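Local atomic coordinates of putative oxidoreductase (Jannaschia sp., PDB entry 3C24), a protein that is a putative oxidoreductase that probably binds a nicotinamide dinucleotide cofactor through an N-terminal Rossmann-type domain. Residues A15-G20 against D69-A74. Residues are numbered along the deposited sequence; the frame is centred on the assembly and turned at random.
Sequences AILGAG and DVVVLA
Leu17 spreads its two methyl branches over two residues of the neighbouring strand. CD1 crosses Val71 to press on its CG1 at 3.5 Å, while CD2 meets CD2 of Leu73 at 3.4 Å, the two leucine side chains running alongside one another; both contacts are tight. In Leu17 chi1 of -79° sets CG anti to the carbonyl carbon, and chi2 of 43° turns the fork so that one methyl meets each partner. Replacing Leu17 by alanine would probably open a gap beside Val71 and Leu73 and leave both methyl ends without their close neighbour. On the other face of the sheet Ile16 and Val72 lie side by side, and CG2 of Ile16 reaches CB of Ala74 at 4.0 Å. Between these two layers the strands run parallel, their short axes at 20°. Ala15 N donates to Val70 O, Ala15 O accepts from Val72 N at 2.8 Å, and Leu17 N returns to Val72 O; the ladder ends in a weak bond from Ala74 N to Leu17 O. Just beyond, one water donates to Gly18 O and Ala74 O, where the glycine-rich loop begins at Gly18-Ala19-Gly20 and leads into helix 22-33, as is characteristic of Rossmann dinucleotide-binding folds. Helix 77-87 covers the leucine face through Val83 and Ile80, helix 22-33 covers Ile16 and Ala74, and strand 13-17 lies between strands 37-41 and 70-73 in the parallel part of the mixed sheet.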
loop_
_atom_site.group_PDB
_atom_site.type_symbol
_atom_site.label_atom_id
_atom_site.label_comp_id
_atom_site.label_asym_id
_atom_site.label_seq_id
_atom_site.Cartn_x
_atom_site.Cartn_y
_atom_site.Cartn_z
ATOM N N ALA A 15 34.718 -1.136 -9.335
ATOM C CA ALA A 15 35.065 -0.141 -8.329
ATOM C C ALA A 15 33.782 0.505 -7.859
ATOM O O ALA A 15 32.887 0.862 -8.652
ATOM C CB ALA A 15 36.023 0.900 -8.901
ATOM N N ILE A 16 33.637 0.594 -6.551
ATOM C CA ILE A 16 32.480 1.251 -5.964
ATOM C C ILE A 16 32.948 2.469 -5.179
ATOM O O ILE A 16 33.690 2.355 -4.221
ATOM C CB ILE A 16 31.712 0.309 -5.041
ATOM C CG1 ILE A 16 31.258 -0.947 -5.798
ATOM C CG2 ILE A 16 30.497 1.001 -4.426
ATOM C CD1 ILE A 16 30.747 -2.036 -4.947
ATOM N N LEU A 17 32.470 3.626 -5.617
ATOM C CA LEU A 17 32.746 4.906 -4.968
ATOM C C LEU A 17 31.761 5.089 -3.800
ATOM O O LEU A 17 30.522 4.899 -3.949
ATOM C CB LEU A 17 32.651 6.064 -5.986
ATOM C CG LEU A 17 33.828 6.315 -6.944
ATOM C CD1 LEU A 17 34.384 5.068 -7.520
ATOM C CD2 LEU A 17 33.375 7.347 -8.026
ATOM N N GLY A 18 32.296 5.482 -2.644
ATOM C CA GLY A 18 31.476 5.648 -1.447
ATOM C C GLY A 18 31.113 4.257 -0.921
ATOM O O GLY A 18 30.055 4.017 -0.359
ATOM N N ALA A 19 32.041 3.341 -1.095
ATOM C CA ALA A 19 31.796 1.918 -0.756
ATOM C C ALA A 19 31.455 1.639 0.676
ATOM O O ALA A 19 30.798 0.652 0.952
ATOM C CB ALA A 19 32.974 1.063 -1.165
ATOM N N GLY A 20 31.874 2.496 1.592
ATOM C CA GLY A 20 31.651 2.220 3.031
ATOM C C GLY A 20 30.473 2.936 3.658
ATOM O O GLY A 20 30.153 2.782 4.851
ATOM N N ASP A 69 36.708 -1.954 -14.769
ATOM C CA ASP A 69 35.847 -2.177 -15.914
ATOM C C ASP A 69 34.539 -1.387 -15.718
ATOM O O ASP A 69 33.900 -0.879 -16.652
ATOM C CB ASP A 69 35.513 -3.649 -16.072
ATOM C CG ASP A 69 36.740 -4.491 -16.342
ATOM O OD1 ASP A 69 37.566 -4.041 -17.155
ATOM O OD2 ASP A 69 36.877 -5.589 -15.758
ATOM N N VAL A 70 34.154 -1.307 -14.456
ATOM C CA VAL A 70 32.900 -0.693 -14.038
ATOM C C VAL A 70 33.201 0.175 -12.836
ATOM O O VAL A 70 33.956 -0.215 -11.952
ATOM C CB VAL A 70 31.853 -1.774 -13.644
ATOM C CG1 VAL A 70 30.499 -1.144 -13.273
ATOM C CG2 VAL A 70 31.667 -2.780 -14.764
ATOM N N VAL A 71 32.629 1.371 -12.835
ATOM C CA VAL A 71 32.722 2.323 -11.711
ATOM C C VAL A 71 31.303 2.706 -11.306
ATOM O O VAL A 71 30.559 3.360 -12.032
ATOM C CB VAL A 71 33.523 3.570 -12.068
ATOM C CG1 VAL A 71 33.590 4.522 -10.881
ATOM C CG2 VAL A 71 34.909 3.165 -12.530
ATOM N N VAL A 72 30.959 2.307 -10.086
ATOM C CA VAL A 72 29.648 2.488 -9.509
ATOM C C VAL A 72 29.638 3.694 -8.608
ATOM O O VAL A 72 30.417 3.797 -7.645
ATOM C CB VAL A 72 29.182 1.244 -8.690
ATOM C CG1 VAL A 72 27.788 1.554 -8.098
ATOM C CG2 VAL A 72 29.161 -0.014 -9.531
ATOM N N LEU A 73 28.735 4.612 -8.897
ATOM C CA LEU A 73 28.619 5.841 -8.128
ATOM C C LEU A 73 27.599 5.719 -6.997
ATOM O O LEU A 73 26.456 6.137 -7.136
ATOM C CB LEU A 73 28.245 7.032 -9.049
ATOM C CG LEU A 73 29.117 7.186 -10.315
ATOM C CD1 LEU A 73 28.761 8.488 -11.010
ATOM C CD2 LEU A 73 30.586 7.195 -10.006
ATOM N N ALA A 74 28.022 5.092 -5.899
ATOM C CA ALA A 74 27.117 4.849 -4.735
ATOM C C ALA A 74 27.095 6.070 -3.820
ATOM O O ALA A 74 27.493 6.006 -2.654
ATOM C CB ALA A 74 27.549 3.600 -3.964
HETATM O O HOH W 1 27.971 5.501 -0.068
#